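Local coordinates for extracellular solute-binding protein (Bordetella parapertussis, PDB 3PU5) that probably captures a small solute, perhaps a polyamine, outside the cytoplasmic membrane for a transport system, as other bacterial extracellular solute-binding proteins do, at residues Lys96-Tyr110 against Leu294-Ala306. Residues are numbered along the deposited sequence; the frame is centred on the assembly and turned at random.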
loop_
_atom_site.group_PDB
_atom_site.type_symbol
_atom_site.label_atom_id
_atom_site.label_comp_id
_atom_site.label_asym_id
_atom_site.label_seq_id
_atom_site.Cartn_x
_atom_site.Cartn_y
_atom_site.Cartn_z
ATOM N N LYS A 96 8.089 -10.940 -3.049
ATOM C CA LYS A 96 7.365 -10.356 -1.926
ATOM C C LYS A 96 6.000 -9.781 -2.300
ATOM O O LYS A 96 5.101 -9.756 -1.470
ATOM C CB LYS A 96 8.197 -9.279 -1.239
ATOM C CG LYS A 96 8.557 -8.082 -2.093
ATOM C CD LYS A 96 9.309 -7.104 -1.201
ATOM C CE LYS A 96 10.167 -6.168 -1.983
ATOM N NZ LYS A 96 11.106 -5.458 -1.048
ATOM N N PHE A 97 5.857 -9.306 -3.538
ATOM C CA PHE A 97 4.594 -8.725 -3.997
ATOM C C PHE A 97 3.573 -9.800 -4.346
ATOM O O PHE A 97 2.386 -9.509 -4.534
ATOM C CB PHE A 97 4.835 -7.814 -5.202
ATOM C CG PHE A 97 5.750 -6.678 -4.904
ATOM C CD1 PHE A 97 5.363 -5.683 -4.020
ATOM C CD2 PHE A 97 7.008 -6.614 -5.477
ATOM C CE1 PHE A 97 6.202 -4.638 -3.713
ATOM C CE2 PHE A 97 7.872 -5.555 -5.177
ATOM C CZ PHE A 97 7.462 -4.566 -4.293
ATOM N N LYS A 98 4.048 -11.037 -4.428
ATOM C CA LYS A 98 3.211 -12.173 -4.785
ATOM C C LYS A 98 3.021 -13.158 -3.626
ATOM O O LYS A 98 2.141 -14.023 -3.668
ATOM C CB LYS A 98 3.833 -12.900 -5.979
ATOM C CG LYS A 98 4.136 -11.990 -7.171
ATOM C CD LYS A 98 4.745 -12.777 -8.332
ATOM C CE LYS A 98 6.250 -12.926 -8.206
ATOM N NZ LYS A 98 6.805 -13.529 -9.451
ATOM N N ALA A 99 3.846 -13.018 -2.592
ATOM C CA ALA A 99 3.950 -14.036 -1.546
ATOM C C ALA A 99 2.642 -14.401 -0.840
ATOM O O ALA A 99 2.432 -15.561 -0.508
ATOM C CB ALA A 99 5.012 -13.652 -0.517
ATOM N N ASP A 100 1.764 -13.434 -0.607
ATOM C CA ASP A 100 0.539 -13.729 0.135
ATOM C C ASP A 100 -0.532 -14.463 -0.692
ATOM O O ASP A 100 -1.481 -15.009 -0.139
ATOM C CB ASP A 100 -0.060 -12.441 0.724
ATOM C CG ASP A 100 0.749 -11.894 1.901
ATOM O OD1 ASP A 100 1.560 -12.647 2.485
ATOM O OD2 ASP A 100 0.569 -10.713 2.252
ATOM N N TRP A 101 -0.387 -14.478 -2.011
ATOM C CA TRP A 101 -1.546 -14.754 -2.870
ATOM C C TRP A 101 -1.615 -16.169 -3.465
ATOM O O TRP A 101 -2.412 -16.449 -4.360
ATOM C CB TRP A 101 -1.671 -13.638 -3.921
ATOM C CG TRP A 101 -1.396 -12.328 -3.257
ATOM C CD1 TRP A 101 -0.293 -11.537 -3.422
ATOM C CD2 TRP A 101 -2.198 -11.695 -2.254
ATOM N NE1 TRP A 101 -0.369 -10.439 -2.594
ATOM C CE2 TRP A 101 -1.530 -10.513 -1.869
ATOM C CE3 TRP A 101 -3.423 -12.005 -1.648
ATOM C CZ2 TRP A 101 -2.049 -9.642 -0.914
ATOM C CZ3 TRP A 101 -3.933 -11.136 -0.697
ATOM C CH2 TRP A 101 -3.246 -9.970 -0.342
ATOM N N GLU A 102 -0.777 -17.050 -2.936
ATOM C CA GLU A 102 -0.808 -18.470 -3.255
ATOM C C GLU A 102 -0.832 -18.751 -4.754
ATOM O O GLU A 102 -1.576 -19.615 -5.223
ATOM C CB GLU A 102 -1.967 -19.160 -2.507
ATOM C CG GLU A 102 -1.755 -19.143 -0.991
ATOM C CD GLU A 102 -2.893 -19.755 -0.197
ATOM O OE1 GLU A 102 -3.599 -20.645 -0.724
ATOM O OE2 GLU A 102 -3.077 -19.341 0.969
ATOM N N GLY A 103 -0.003 -18.013 -5.492
ATOM C CA GLY A 103 0.150 -18.205 -6.922
ATOM C C GLY A 103 -1.039 -17.744 -7.737
ATOM O O GLY A 103 -1.181 -18.105 -8.909
ATOM N N CYS A 104 -1.902 -16.947 -7.118
ATOM C CA CYS A 104 -3.119 -16.487 -7.780
ATOM C C CYS A 104 -3.245 -14.967 -7.769
ATOM O O CYS A 104 -4.345 -14.442 -7.970
ATOM C CB CYS A 104 -4.366 -17.087 -7.116
ATOM S SG CYS A 104 -4.451 -18.890 -7.115
ATOM N N GLY A 105 -2.142 -14.256 -7.528
ATOM C CA GLY A 105 -2.225 -12.804 -7.449
ATOM C C GLY A 105 -0.921 -12.046 -7.275
ATOM O O GLY A 105 0.136 -12.634 -7.011
ATOM N N SER A 106 -1.005 -10.726 -7.417
ATOM C CA SER A 106 0.138 -9.855 -7.163
ATOM C C SER A 106 -0.315 -8.443 -6.815
ATOM O O SER A 106 -1.287 -7.940 -7.380
ATOM C CB SER A 106 1.032 -9.797 -8.400
ATOM O OG SER A 106 2.130 -8.938 -8.172
ATOM N N LEU A 107 0.381 -7.795 -5.886
ATOM C CA LEU A 107 0.207 -6.357 -5.721
ATOM C C LEU A 107 0.490 -5.716 -7.078
ATOM O O LEU A 107 1.307 -6.233 -7.842
ATOM C CB LEU A 107 1.159 -5.794 -4.659
ATOM C CG LEU A 107 0.657 -5.727 -3.212
ATOM C CD1 LEU A 107 0.597 -7.117 -2.603
ATOM C CD2 LEU A 107 1.534 -4.803 -2.356
ATOM N N TYR A 108 -0.199 -4.620 -7.399
ATOM C CA TYR A 108 0.050 -3.945 -8.674
ATOM C C TYR A 108 0.504 -2.494 -8.531
ATOM O O TYR A 108 0.685 -1.795 -9.525
ATOM C CB TYR A 108 -1.120 -4.090 -9.663
ATOM C CG TYR A 108 -2.450 -3.433 -9.310
ATOM C CD1 TYR A 108 -2.801 -2.188 -9.844
ATOM C CD2 TYR A 108 -3.395 -4.098 -8.528
ATOM C CE1 TYR A 108 -4.050 -1.606 -9.572
ATOM C CE2 TYR A 108 -4.641 -3.526 -8.246
ATOM C CZ TYR A 108 -4.959 -2.285 -8.770
ATOM O OH TYR A 108 -6.189 -1.732 -8.495
ATOM N N ASP A 109 0.666 -2.059 -7.284
ATOM C CA ASP A 109 1.466 -0.880 -6.954
ATOM C C ASP A 109 1.790 -0.972 -5.464
ATOM O O ASP A 109 1.225 -1.801 -4.756
ATOM C CB ASP A 109 0.747 0.440 -7.323
ATOM C CG ASP A 109 -0.428 0.772 -6.398
ATOM O OD1 ASP A 109 -0.196 0.984 -5.192
ATOM O OD2 ASP A 109 -1.580 0.850 -6.881
ATOM N N TYR A 110 2.720 -0.158 -4.987
ATOM C CA TYR A 110 2.922 -0.070 -3.544
ATOM C C TYR A 110 3.063 1.392 -3.101
ATOM O O TYR A 110 3.707 2.197 -3.774
ATOM C CB TYR A 110 4.085 -0.977 -3.059
ATOM C CG TYR A 110 5.470 -0.588 -3.539
ATOM C CD1 TYR A 110 6.216 0.360 -2.856
ATOM C CD2 TYR A 110 6.039 -1.179 -4.673
ATOM C CE1 TYR A 110 7.478 0.719 -3.285
ATOM C CE2 TYR A 110 7.303 -0.814 -5.113
ATOM C CZ TYR A 110 8.014 0.138 -4.418
ATOM O OH TYR A 110 9.269 0.518 -4.837
ATOM N N LEU A 294 11.665 8.037 -4.235
ATOM C CA LEU A 294 10.866 6.836 -4.092
ATOM C C LEU A 294 11.716 5.734 -3.476
ATOM O O LEU A 294 12.835 5.493 -3.923
ATOM C CB LEU A 294 10.361 6.382 -5.452
ATOM C CG LEU A 294 9.198 5.399 -5.393
ATOM C CD1 LEU A 294 7.946 6.160 -5.028
ATOM C CD2 LEU A 294 9.042 4.704 -6.736
ATOM N N PRO A 295 11.193 5.058 -2.441
ATOM C CA PRO A 295 11.995 3.987 -1.823
ATOM C C PRO A 295 12.186 2.834 -2.806
ATOM O O PRO A 295 11.273 2.515 -3.573
ATOM C CB PRO A 295 11.125 3.532 -0.639
ATOM C CG PRO A 295 9.700 3.886 -1.085
ATOM C CD PRO A 295 9.880 5.216 -1.783
ATOM N N SER A 296 13.364 2.223 -2.770
ATOM C CA SER A 296 13.727 1.157 -3.694
ATOM C C SER A 296 12.798 -0.050 -3.584
ATOM O O SER A 296 12.407 -0.455 -2.493
ATOM C CB SER A 296 15.170 0.711 -3.430
ATOM O OG SER A 296 15.514 -0.364 -4.280
ATOM N N ILE A 297 12.480 -0.636 -4.731
ATOM C CA ILE A 297 11.621 -1.806 -4.796
ATOM C C ILE A 297 12.201 -2.933 -3.942
ATOM O O ILE A 297 11.457 -3.720 -3.346
ATOM C CB ILE A 297 11.417 -2.266 -6.266
ATOM C CG1 ILE A 297 10.365 -3.374 -6.372
ATOM C CG2 ILE A 297 12.741 -2.707 -6.897
ATOM C CD1 ILE A 297 10.041 -3.743 -7.823
ATOM N N ASP A 298 13.529 -2.984 -3.856
ATOM C CA ASP A 298 14.205 -4.045 -3.121
ATOM C C ASP A 298 14.222 -3.817 -1.621
ATOM O O ASP A 298 14.361 -4.760 -0.860
ATOM C CB ASP A 298 15.646 -4.196 -3.623
ATOM C CG ASP A 298 15.710 -4.488 -5.103
ATOM O OD1 ASP A 298 16.497 -3.821 -5.816
ATOM O OD2 ASP A 298 14.949 -5.373 -5.554
ATOM N N SER A 299 14.080 -2.566 -1.198
ATOM C CA SER A 299 14.234 -2.217 0.208
ATOM C C SER A 299 12.934 -2.224 1.022
ATOM O O SER A 299 12.971 -2.383 2.246
ATOM C CB SER A 299 14.897 -0.844 0.337
ATOM O OG SER A 299 14.004 0.180 -0.080
ATOM N N VAL A 300 11.791 -2.029 0.368
ATOM C CA VAL A 300 10.540 -1.854 1.119
ATOM C C VAL A 300 10.112 -3.152 1.794
ATOM O O VAL A 300 10.377 -4.237 1.287
ATOM C CB VAL A 300 9.377 -1.288 0.250
ATOM C CG1 VAL A 300 9.719 0.111 -0.270
ATOM C CG2 VAL A 300 9.032 -2.226 -0.904
ATOM N N GLN A 301 9.447 -3.025 2.939
ATOM C CA GLN A 301 9.029 -4.174 3.730
ATOM C C GLN A 301 7.520 -4.350 3.664
ATOM O O GLN A 301 6.764 -3.388 3.842
ATOM C CB GLN A 301 9.451 -3.999 5.194
ATOM C CG GLN A 301 10.946 -3.828 5.383
ATOM C CD GLN A 301 11.725 -5.078 5.030
ATOM O OE1 GLN A 301 11.516 -6.137 5.619
ATOM N NE2 GLN A 301 12.634 -4.962 4.062
ATOM N N LEU A 302 7.088 -5.581 3.419
ATOM C CA LEU A 302 5.672 -5.903 3.392
ATOM C C LEU A 302 5.368 -6.888 4.504
ATOM O O LEU A 302 6.081 -7.877 4.677
ATOM C CB LEU A 302 5.277 -6.522 2.051
ATOM C CG LEU A 302 5.281 -5.589 0.842
ATOM C CD1 LEU A 302 6.699 -5.364 0.344
ATOM C CD2 LEU A 302 4.429 -6.187 -0.253
ATOM N N VAL A 303 4.309 -6.618 5.255
ATOM C CA VAL A 303 3.913 -7.494 6.344
ATOM C C VAL A 303 2.878 -8.511 5.863
ATOM O O VAL A 303 1.965 -8.173 5.113
ATOM C CB VAL A 303 3.355 -6.690 7.521
ATOM C CG1 VAL A 303 3.063 -7.615 8.702
ATOM C CG2 VAL A 303 4.342 -5.585 7.922
ATOM N N ASP A 304 3.046 -9.756 6.294
ATOM C CA ASP A 304 2.164 -10.863 5.927
ATOM C C ASP A 304 0.690 -10.538 6.165
ATOM O O ASP A 304 0.278 -10.295 7.301
ATOM C CB ASP A 304 2.573 -12.109 6.731
ATOM C CG ASP A 304 1.660 -13.308 6.488
ATOM O OD1 ASP A 304 0.734 -13.222 5.654
ATOM O OD2 ASP A 304 1.885 -14.354 7.138
ATOM N N THR A 305 -0.105 -10.538 5.098
ATOM C CA THR A 305 -1.531 -10.232 5.217
ATOM C C THR A 305 -2.230 -11.131 6.239
ATOM O O THR A 305 -2.964 -10.642 7.097
ATOM C CB THR A 305 -2.267 -10.335 3.863
ATOM O OG1 THR A 305 -1.615 -9.503 2.895
ATOM C CG2 THR A 305 -3.719 -9.894 4.003
ATOM N N ALA A 306 -1.999 -12.436 6.144
ATOM C CA ALA A 306 -2.620 -13.402 7.051
ATOM C C ALA A 306 -2.255 -13.112 8.499
ATOM O O ALA A 306 -3.091 -13.231 9.393
ATOM C CB ALA A 306 -2.213 -14.836 6.676
#
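Lys96 reaching for the carbonyls of Ile297 and Val300 illustrates how one ammonium group can tie together several carbonyls of a turn. In this periplasmic binding protein-like fold, 294-306 makes a tight turn at 297-299, then runs extended through 300-303 into the C-terminal helix 305-322. The partner segment, 96-110, leads through a type I' turn, Trp101 to Cys104, into the short strand 106-107. With the lysine chain extended beyond CG, Lys96 NZ donates to Ile297 O and, at 2.7 Å, to Val300 O. The second bond lies in the carbonyl plane, on a lone pair; a weak third goes to Asp298 O. The ammonium thus draws on carbonyls of the turn 297-299 and of Val300 just after it.

A second polar grip lies at the helix start. Asp100 OD2 accepts from Thr305 N and, at 2.6 Å, from Thr305 OG1, both donors standing above the same face of the carboxylate. Holding CG beside the backbone N (chi1 -72°) directs the carboxylate to this first turn, whose N-terminal amides may help stabilise its charge. Its OD1 also comes close to OD1 of Asp304, the N-cap residue, which takes a weak capping bond from Ala306 N; together these donors probably offset the like-charged approach.

Leu302 packs between these two sets of bonds, and the apolar contacts continue past the ammonium to Tyr110. Leu302 forks: CD1 presses on Lys96 CD at a tight 3.5 Å, while CD2 meets Leu107 CD2 tip to tip. Phe97 carries Lys96 CG over one face and receives Ile297 CG1 at its edge, 3.5 Å from CE2. On Tyr110, Val300 CG2 lies over one face toward the rim, and Val300 itself packs on Ser239 of strand 238-246. At the far end the Tyr110 hydroxyl donates to Pro295 O, OH to O 3.1 Å, tilted 21° from the carbonyl plane.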